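Local coordinates for cerato-platanin-like protein (Moniliophthora perniciosa, PDB 3SUM) that is of unknown function but belongs to the cerato-platanin family of fungal proteins with a double-psi beta-barrel fold, at residues Phe21-Ala26 / Val78-Glu83. Sequence-based numbering, arbitrary orientation.
Sequences FKCSAA and VDRVEE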
loop_
_atom_site.group_PDB
_atom_site.type_symbol
_atom_site.label_atom_id
_atom_site.label_comp_id
_atom_site.label_asym_id
_atom_site.label_seq_id
_atom_site.Cartn_x
_atom_site.Cartn_y
_atom_site.Cartn_z
ATOM N N PHE A 21 -4.439 12.641 -2.252
ATOM C CA PHE A 21 -3.502 11.811 -1.503
ATOM C C PHE A 21 -2.272 12.635 -1.315
ATOM O O PHE A 21 -1.881 13.382 -2.208
ATOM C CB PHE A 21 -3.140 10.598 -2.374
ATOM C CG PHE A 21 -4.331 9.742 -2.661
ATOM C CD1 PHE A 21 -4.714 8.760 -1.777
ATOM C CD2 PHE A 21 -5.162 10.045 -3.749
ATOM C CE1 PHE A 21 -5.865 8.017 -1.988
ATOM C CE2 PHE A 21 -6.322 9.290 -3.978
ATOM C CZ PHE A 21 -6.698 8.301 -3.109
ATOM N N LYS A 22 -1.640 12.478 -0.177
ATOM C CA LYS A 22 -0.508 13.353 0.116
ATOM C C LYS A 22 0.711 12.942 -0.626
ATOM O O LYS A 22 1.737 13.596 -0.480
ATOM C CB LYS A 22 -0.290 13.315 1.631
ATOM C CG LYS A 22 -1.419 14.166 2.307
ATOM C CD LYS A 22 -1.371 14.080 3.826
ATOM C CE LYS A 22 -2.258 15.225 4.425
ATOM N NZ LYS A 22 -2.504 14.929 5.857
ATOM N N CYS A 23 0.642 11.859 -1.414
ATOM C CA CYS A 23 1.749 11.481 -2.274
ATOM C C CYS A 23 1.455 11.827 -3.743
ATOM O O CYS A 23 1.956 11.187 -4.621
ATOM C CB CYS A 23 2.053 9.976 -2.151
ATOM S SG CYS A 23 2.683 9.578 -0.517
ATOM N N SER A 24 0.573 12.783 -3.985
ATOM C CA SER A 24 0.067 13.055 -5.353
ATOM C C SER A 24 1.201 13.235 -6.379
ATOM O O SER A 24 1.100 12.791 -7.533
ATOM C CB SER A 24 -0.932 14.238 -5.276
ATOM O OG SER A 24 -0.276 15.382 -4.765
ATOM N N ALA A 25 2.305 13.861 -6.005
ATOM C CA ALA A 25 3.359 14.058 -6.989
ATOM C C ALA A 25 4.016 12.736 -7.384
ATOM O O ALA A 25 4.278 12.464 -8.555
ATOM C CB ALA A 25 4.462 15.112 -6.415
ATOM N N ALA A 26 4.303 11.899 -6.407
ATOM C CA ALA A 26 4.910 10.621 -6.698
ATOM C C ALA A 26 3.901 9.788 -7.539
ATOM O O ALA A 26 4.301 9.104 -8.471
ATOM C CB ALA A 26 5.235 9.913 -5.429
ATOM N N VAL A 78 0.890 5.546 -0.837
ATOM C CA VAL A 78 0.260 6.488 -1.723
ATOM C C VAL A 78 -0.298 7.687 -0.958
ATOM O O VAL A 78 -0.799 8.638 -1.561
ATOM C CB VAL A 78 -0.901 5.853 -2.517
ATOM C CG1 VAL A 78 -0.393 4.609 -3.408
ATOM C CG2 VAL A 78 -2.128 5.481 -1.583
ATOM N N ASP A 79 -0.176 7.660 0.369
ATOM C CA ASP A 79 -0.751 8.785 1.142
ATOM C C ASP A 79 -0.076 8.783 2.514
ATOM O O ASP A 79 0.785 7.920 2.783
ATOM C CB ASP A 79 -2.261 8.488 1.244
ATOM C CG ASP A 79 -3.090 9.687 1.722
ATOM O OD1 ASP A 79 -2.560 10.817 1.864
ATOM O OD2 ASP A 79 -4.272 9.424 1.967
ATOM N N ARG A 80 -0.452 9.680 3.403
ATOM C CA ARG A 80 0.251 9.793 4.670
ATOM C C ARG A 80 -0.771 9.606 5.765
ATOM O O ARG A 80 -1.919 9.989 5.586
ATOM C CB ARG A 80 0.910 11.217 4.874
ATOM C CG ARG A 80 2.472 11.253 4.620
ATOM C CD ARG A 80 2.727 10.578 3.224
ATOM N NE ARG A 80 4.126 10.743 2.818
ATOM C CZ ARG A 80 5.044 9.830 3.045
ATOM N NH1 ARG A 80 4.706 8.728 3.671
ATOM N NH2 ARG A 80 6.283 10.029 2.638
ATOM N N VAL A 81 -0.384 8.974 6.867
ATOM C CA VAL A 81 -1.126 9.118 8.121
ATOM C C VAL A 81 -0.045 9.671 9.037
ATOM O O VAL A 81 1.140 9.486 8.763
ATOM C CB VAL A 81 -1.631 7.792 8.651
ATOM C CG1 VAL A 81 -2.828 7.375 7.832
ATOM C CG2 VAL A 81 -0.536 6.704 8.595
ATOM N N GLU A 82 -0.367 10.355 10.095
ATOM C CA GLU A 82 0.802 10.829 10.877
ATOM C C GLU A 82 0.949 10.161 12.230
ATOM O O GLU A 82 1.257 10.817 13.238
ATOM C CB GLU A 82 0.769 12.337 11.007
ATOM C CG GLU A 82 0.798 13.129 9.677
ATOM C CD GLU A 82 -0.529 13.024 8.940
ATOM O OE1 GLU A 82 -1.582 12.839 9.617
ATOM O OE2 GLU A 82 -0.515 13.150 7.704
ATOM N N GLU A 83 0.704 8.858 12.253
ATOM C CA GLU A 83 0.814 8.063 13.427
ATOM C C GLU A 83 1.973 7.138 13.175
ATOM O O GLU A 83 2.007 6.440 12.153
ATOM C CB GLU A 83 -0.478 7.296 13.621
ATOM C CG GLU A 83 -1.278 7.716 14.897
ATOM C CD GLU A 83 -1.920 9.109 14.913
ATOM O OE1 GLU A 83 -2.807 9.441 14.094
ATOM O OE2 GLU A 83 -1.570 9.887 15.814
HETATM O O HOH W 1 3.997 13.403 1.554
HETATM O O HOH W 2 -2.922 12.650 6.646
#
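K22, in the type I turn F21–S24 that leads into helix 24-28, comes closest to D79 of strand 71-79, their CA atoms lying 4.7 Å apart. A nearly straight hydrogen bond (167°), 2.8 Å long, runs from K22 N to D79 OD1, reaching the oxygen from above the carboxylate plane. The trans chi1 of D79 (-167°) turns CG away from its own N; OD1 also takes a weak bond from R80 N, while OD2 forms a salt bridge with K10. Were D79 replaced by alanine, K22 N would probably lose this acceptor and K10 this carboxylate, with the turn less firmly held. Within the double-psi beta-barrel fold, the turn packs on the end of strand 71-79, which pairs with strand 50-52. The CB atoms of F21 and C23 both lie 3.2 Å from V78 O, and D79 CB sits in plane at the F21 ring edge. C23, the helix N-cap residue disulfide-bonded to C60, puts SG over one face of the R80 guanidinium, whose NH1 and NH2 donate hydrogen bonds to the carbonyl oxygens of A53 and T58, respectively. A water bridges K22 O and R80 NE. Toward solvent, the extended K22 chain passes R80 CB, and K22 NZ forms a salt bridge with E82 OE2 (3.2 Å), on its syn side.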